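Side-chain contacts in uncharacterized protein (Pseudomonas syringae pv. tomato, PDB 3K4I), which is of unknown function but has the fold of the Aldolase/RraA family and assembles from three copies of its chain: residues 18-23 and 170-175; 201-206 and 211-216. All coordinates share one frame; numbering follows the deposited sequence.

Contact 1: 18-23 and 170-175; sequences DECEHL and LMVCDG
C20 meets L170 and V172 through a single atom, its sulfur. C20 SG lies 4.0 Å from L170 CD2 and 4.1 Å from V172 CG2, and because those two methyl carbons, L170 CD2 and V172 CG2, are 4.6 Å apart, the sulfur sits between them, touching both methyls about equally. No hydrogen bond joins the segments; this is van der Waals contact between buried groups. The torsions suit it: SG is turned opposite the carbonyl carbon of C20 (chi1 -81°), while V172 carries CG1 opposite its own backbone N (chi1 -178°), which leaves CG2 for the sulfur and sends CG1 towards the chain at L23, where V172 CG1 is 4.3 Å from L23 O.

L170, V172 and D174 all direct their side chains to this face of the strand, the usual two-residue alternation. Further out, V54 of the adjoining strand 53-63 touches both C20 and L170, and V190 of helix 186-207 packs against C20 and L23. Polar bonds around the segment add to this: C20 O accepts a hydrogen bond from R52, and E19 forms a salt bridge with R194. At the far end of the strand D174 OD1 receives S176 N and is hydrogen-bonded to T25 OG1, tying the strand end to the chain just beyond L23, and G175 N reaches D126 of the second subunit. Strand 170-174 pairs antiparallel with 53-63 on one edge and 177-181 on the other, so C20 rests on an inner strand of the mixed sheet, where the chain of helix 14-19 runs on into the loop at L23, consistent with the layered alpha/beta architecture of the RraA-like family.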
loop_
_atom_site.group_PDB
_atom_site.type_symbol
_atom_site.label_atom_id
_atom_site.label_comp_id
_atom_site.label_asym_id
_atom_site.label_seq_id
_atom_site.Cartn_x
_atom_site.Cartn_y
_atom_site.Cartn_z
ATOM N N ASP C 18 -25.345 -11.414 -9.823
ATOM C CA ASP C 18 -24.820 -12.713 -9.417
ATOM C C ASP C 18 -23.652 -13.143 -10.295
ATOM O O ASP C 18 -22.631 -13.614 -9.781
ATOM C CB ASP C 18 -25.926 -13.779 -9.340
ATOM C CG ASP C 18 -26.970 -13.452 -8.275
ATOM O OD1 ASP C 18 -26.594 -12.839 -7.249
ATOM O OD2 ASP C 18 -28.158 -13.779 -8.460
ATOM N N GLU C 19 -23.787 -12.928 -11.604
ATOM C CA GLU C 19 -22.728 -13.216 -12.565
ATOM C C GLU C 19 -21.405 -12.542 -12.226
ATOM O O GLU C 19 -20.356 -13.132 -12.447
ATOM C CB GLU C 19 -23.125 -12.785 -13.958
ATOM C CG GLU C 19 -24.265 -13.575 -14.548
ATOM C CD GLU C 19 -24.430 -13.291 -16.022
ATOM O OE1 GLU C 19 -23.742 -13.954 -16.818
ATOM O OE2 GLU C 19 -25.236 -12.396 -16.374
ATOM N N CYS C 20 -21.470 -11.315 -11.698
ATOM C CA CYS C 20 -20.273 -10.534 -11.319
ATOM C C CYS C 20 -19.461 -11.109 -10.158
ATOM O O CYS C 20 -18.335 -10.672 -9.890
ATOM C CB CYS C 20 -20.682 -9.100 -10.999
ATOM S SG CYS C 20 -20.891 -8.081 -12.459
ATOM N N GLU C 21 -20.033 -12.089 -9.463
ATOM C CA GLU C 21 -19.310 -12.901 -8.474
ATOM C C GLU C 21 -18.087 -13.582 -9.066
ATOM O O GLU C 21 -17.129 -13.859 -8.349
ATOM C CB GLU C 21 -20.218 -14.001 -7.914
ATOM C CG GLU C 21 -21.106 -13.602 -6.744
ATOM C CD GLU C 21 -21.999 -14.744 -6.263
ATOM O OE1 GLU C 21 -21.591 -15.940 -6.357
ATOM O OE2 GLU C 21 -23.125 -14.441 -5.790
ATOM N N HIS C 22 -18.136 -13.877 -10.359
ATOM C CA HIS C 22 -17.061 -14.599 -11.041
ATOM C C HIS C 22 -16.372 -13.753 -12.105
ATOM O O HIS C 22 -15.698 -14.299 -12.994
ATOM C CB HIS C 22 -17.594 -15.889 -11.683
ATOM C CG HIS C 22 -18.414 -16.727 -10.752
ATOM N ND1 HIS C 22 -17.854 -17.669 -9.913
ATOM C CD2 HIS C 22 -19.749 -16.767 -10.527
ATOM C CE1 HIS C 22 -18.811 -18.258 -9.216
ATOM N NE2 HIS C 22 -19.969 -17.726 -9.567
ATOM N N LEU C 23 -16.532 -12.426 -12.011
ATOM C CA LEU C 23 -15.886 -11.522 -12.944
ATOM C C LEU C 23 -14.901 -10.619 -12.223
ATOM O O LEU C 23 -15.207 -10.083 -11.164
ATOM C CB LEU C 23 -16.913 -10.678 -13.727
ATOM C CG LEU C 23 -17.860 -11.420 -14.671
ATOM C CD1 LEU C 23 -18.899 -10.484 -15.305
ATOM C CD2 LEU C 23 -17.124 -12.250 -15.768
ATOM N N LEU C 170 -23.418 0.089 -11.618
ATOM C CA LEU C 170 -22.873 -1.154 -11.120
ATOM C C LEU C 170 -21.404 -0.972 -10.704
ATOM O O LEU C 170 -20.567 -0.621 -11.537
ATOM C CB LEU C 170 -23.024 -2.212 -12.214
ATOM C CG LEU C 170 -22.294 -3.539 -11.965
ATOM C CD1 LEU C 170 -22.876 -4.248 -10.752
ATOM C CD2 LEU C 170 -22.387 -4.404 -13.226
HETATM N N MSE C 171 -21.087 -1.269 -9.442
HETATM C CA MSE C 171 -19.701 -1.098 -8.912
HETATM C C MSE C 171 -19.106 -2.465 -8.693
HETATM O O MSE C 171 -19.745 -3.339 -8.032
HETATM C CB MSE C 171 -19.711 -0.392 -7.547
HETATM C CG MSE C 171 -20.328 0.985 -7.538
HETATM SE SE MSE C 171 -19.399 2.257 -8.730
HETATM C CE MSE C 171 -17.585 2.200 -7.983
ATOM N N VAL C 172 -17.906 -2.682 -9.227
ATOM C CA VAL C 172 -17.195 -3.954 -9.002
ATOM C C VAL C 172 -15.775 -3.579 -8.608
ATOM O O VAL C 172 -15.128 -2.734 -9.278
ATOM C CB VAL C 172 -17.190 -4.882 -10.214
ATOM C CG1 VAL C 172 -16.456 -6.228 -9.842
ATOM C CG2 VAL C 172 -18.647 -5.168 -10.692
ATOM N N CYS C 173 -15.350 -4.117 -7.464
ATOM C CA CYS C 173 -14.059 -3.764 -6.890
ATOM C C CYS C 173 -13.359 -5.008 -6.410
ATOM O O CYS C 173 -14.006 -5.882 -5.837
ATOM C CB CYS C 173 -14.254 -2.840 -5.680
ATOM S SG CYS C 173 -15.298 -1.416 -6.005
ATOM N N ASP C 174 -12.041 -5.058 -6.620
ATOM C CA ASP C 174 -11.200 -6.145 -6.116
ATOM C C ASP C 174 -9.774 -5.661 -5.866
ATOM O O ASP C 174 -9.536 -4.442 -5.732
ATOM C CB ASP C 174 -11.255 -7.372 -7.065
ATOM C CG ASP C 174 -10.770 -7.074 -8.495
ATOM O OD1 ASP C 174 -10.041 -6.082 -8.752
ATOM O OD2 ASP C 174 -11.115 -7.866 -9.394
ATOM N N GLY C 175 -8.826 -6.590 -5.784
ATOM C CA GLY C 175 -7.422 -6.208 -5.517
ATOM C C GLY C 175 -6.814 -5.236 -6.519
ATOM O O GLY C 175 -5.881 -4.472 -6.177
#

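Contact 2: 201-206 and 211-216; sequences RRIIEA and STLEQA
A206 O is gripped by two donors in the last turn of helix 186-207: S211 N, the one hydrogen bond across the two segments, and the hydroxyl of S209 in the connecting turn, which is shared with E205 O. S211 N approaches A206 O at 3.1 Å with a nearly straight N-H (159°), yet it comes from above the carbonyl plane, 36° out of it. The same carbonyl lies close to carbon as well, with S211 CB only 3.2 Å from A206 O, so the turn is tightly folded against the helix end.

Beside this bond the apolar contact is built from small groups. The methyl carbons A206 CB and A216 CB meet at 3.8 Å, and I203 CG2, which stands opposite the backbone N of its residue, is 4.0 Å from A216 CB. That branch also faces L213, whose CD1 leans in to meet it although the side chain sets off to one flank. With alanines A206 and A216 where they meet, helices 186-207 and 213-219 lie close, forming a helical hairpin at the end of the modelled chain. I207 and Y220 add their side chains around it.

The second helix starts with a capping box. T212, at the N-cap position, accepts Q215 N through OG1 at 3.0 Å, and Q215 OE1 returns the bond by accepting T212 N, also at 3.0 Å. These reciprocal bonds fix the rotation of both side chains and satisfy two backbone N-H groups at the helix start. S211 OG, rotated opposite its backbone N (chi1 180°), donates to T212 O at 2.6 Å, an oxygen that also receives A216 N. The next two amides, L213 N and E214 N, are bonded by the two carboxylate oxygens of D79 of the second subunit, while I203 packs on I103 of that same neighbour.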
loop_
_atom_site.group_PDB
_atom_site.type_symbol
_atom_site.label_atom_id
_atom_site.label_comp_id
_atom_site.label_asym_id
_atom_site.label_seq_id
_atom_site.Cartn_x
_atom_site.Cartn_y
_atom_site.Cartn_z
ATOM N N ARG C 201 -9.202 -17.496 -20.628
ATOM C CA ARG C 201 -8.983 -18.768 -19.955
ATOM C C ARG C 201 -8.384 -19.779 -20.933
ATOM O O ARG C 201 -7.481 -20.534 -20.575
ATOM C CB ARG C 201 -10.272 -19.280 -19.318
ATOM C CG ARG C 201 -10.146 -20.612 -18.580
ATOM C CD ARG C 201 -11.174 -20.764 -17.453
ATOM N NE ARG C 201 -12.323 -19.879 -17.621
ATOM C CZ ARG C 201 -13.545 -20.263 -17.991
ATOM N NH1 ARG C 201 -14.500 -19.341 -18.124
ATOM N NH2 ARG C 201 -13.824 -21.544 -18.227
ATOM N N ARG C 202 -8.854 -19.766 -22.173
ATOM C CA ARG C 202 -8.313 -20.687 -23.177
ATOM C C ARG C 202 -6.876 -20.288 -23.509
ATOM O O ARG C 202 -6.012 -21.134 -23.673
ATOM C CB ARG C 202 -9.186 -20.694 -24.431
ATOM C CG ARG C 202 -10.602 -21.216 -24.201
ATOM C CD ARG C 202 -11.273 -21.555 -25.524
ATOM N NE ARG C 202 -11.728 -20.370 -26.254
ATOM C CZ ARG C 202 -12.981 -19.913 -26.249
ATOM N NH1 ARG C 202 -13.289 -18.828 -26.956
ATOM N NH2 ARG C 202 -13.927 -20.537 -25.542
ATOM N N ILE C 203 -6.612 -18.981 -23.562
ATOM C CA ILE C 203 -5.256 -18.551 -23.842
ATOM C C ILE C 203 -4.291 -19.013 -22.737
ATOM O O ILE C 203 -3.200 -19.554 -23.024
ATOM C CB ILE C 203 -5.169 -17.025 -24.106
ATOM C CG1 ILE C 203 -5.774 -16.691 -25.475
ATOM C CG2 ILE C 203 -3.706 -16.569 -24.043
ATOM C CD1 ILE C 203 -6.033 -15.174 -25.672
ATOM N N ILE C 204 -4.710 -18.818 -21.490
ATOM C CA ILE C 204 -3.941 -19.266 -20.336
ATOM C C ILE C 204 -3.737 -20.780 -20.372
ATOM O O ILE C 204 -2.622 -21.277 -20.143
ATOM C CB ILE C 204 -4.631 -18.827 -19.040
ATOM C CG1 ILE C 204 -4.359 -17.331 -18.793
ATOM C CG2 ILE C 204 -4.161 -19.684 -17.844
ATOM C CD1 ILE C 204 -5.310 -16.639 -17.742
ATOM N N GLU C 205 -4.816 -21.496 -20.648
ATOM C CA GLU C 205 -4.704 -22.962 -20.758
ATOM C C GLU C 205 -3.677 -23.369 -21.823
ATOM O O GLU C 205 -2.866 -24.295 -21.608
ATOM C CB GLU C 205 -6.063 -23.579 -21.002
ATOM C CG GLU C 205 -6.934 -23.561 -19.771
ATOM C CD GLU C 205 -8.423 -23.710 -20.069
ATOM O OE1 GLU C 205 -8.825 -23.872 -21.251
ATOM O OE2 GLU C 205 -9.201 -23.631 -19.090
ATOM N N ALA C 206 -3.681 -22.645 -22.944
ATOM C CA ALA C 206 -2.744 -22.915 -24.008
ATOM C C ALA C 206 -1.281 -22.663 -23.617
ATOM O O ALA C 206 -0.407 -23.529 -23.803
ATOM C CB ALA C 206 -3.142 -22.119 -25.290
ATOM N N SER C 211 2.252 -23.691 -25.326
ATOM C CA SER C 211 2.080 -22.817 -26.487
ATOM C C SER C 211 2.901 -21.570 -26.285
ATOM O O SER C 211 2.995 -21.080 -25.161
ATOM C CB SER C 211 0.627 -22.367 -26.595
ATOM O OG SER C 211 0.414 -21.510 -27.713
ATOM N N THR C 212 3.451 -21.029 -27.374
ATOM C CA THR C 212 3.903 -19.619 -27.320
ATOM C C THR C 212 2.664 -18.739 -27.161
ATOM O O THR C 212 1.535 -19.146 -27.491
ATOM C CB THR C 212 4.631 -19.172 -28.614
ATOM O OG1 THR C 212 3.734 -19.242 -29.733
ATOM C CG2 THR C 212 5.856 -20.010 -28.884
ATOM N N LEU C 213 2.862 -17.523 -26.646
ATOM C CA LEU C 213 1.771 -16.584 -26.534
ATOM C C LEU C 213 1.265 -16.226 -27.936
ATOM O O LEU C 213 0.046 -16.118 -28.157
ATOM C CB LEU C 213 2.198 -15.337 -25.741
ATOM C CG LEU C 213 1.115 -14.290 -25.416
ATOM C CD1 LEU C 213 -0.133 -14.971 -24.849
ATOM C CD2 LEU C 213 1.627 -13.251 -24.430
ATOM N N GLU C 214 2.203 -16.080 -28.879
ATOM C CA GLU C 214 1.866 -15.788 -30.274
ATOM C C GLU C 214 0.839 -16.790 -30.791
ATOM O O GLU C 214 -0.218 -16.387 -31.287
ATOM C CB GLU C 214 3.108 -15.846 -31.160
ATOM C CG GLU C 214 3.943 -14.582 -31.138
ATOM C CD GLU C 214 4.762 -14.384 -32.411
ATOM O OE1 GLU C 214 5.515 -13.384 -32.462
ATOM O OE2 GLU C 214 4.654 -15.213 -33.351
ATOM N N GLN C 215 1.159 -18.078 -30.643
ATOM C CA GLN C 215 0.291 -19.194 -31.083
ATOM C C GLN C 215 -1.091 -19.122 -30.453
ATOM O O GLN C 215 -2.111 -19.200 -31.151
ATOM C CB GLN C 215 0.879 -20.538 -30.671
ATOM C CG GLN C 215 2.110 -21.038 -31.372
ATOM C CD GLN C 215 2.453 -22.443 -30.894
ATOM O OE1 GLN C 215 3.239 -22.636 -29.946
ATOM N NE2 GLN C 215 1.816 -23.439 -31.517
ATOM N N ALA C 216 -1.108 -18.998 -29.124
ATOM C CA ALA C 216 -2.343 -18.965 -28.346
ATOM C C ALA C 216 -3.272 -17.828 -28.767
ATOM O O ALA C 216 -4.474 -18.033 -28.925
ATOM C CB ALA C 216 -2.025 -18.866 -26.848
#

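How the contacts relate
Contact 1 comes first along the chain and closes before contact 2 opens. Their centres are 25 Å apart and their nearest atoms about 7 Å, so they do not touch, but helix 186-207 links them: its earlier turns, with V190 and R194, pack against 18-23, and its later turns supply 201-206. The centre of contact 1, on the mixed sheet, is about 9 Å from the centre of the chain; that of contact 2, at a projecting C-terminal hairpin, is about 30 Å from it. Both reach the second subunit, at D126 and D79 respectively. One long helix thus carries the chain from its core to an outlying arm that engages a neighbour in the three-chain assembly.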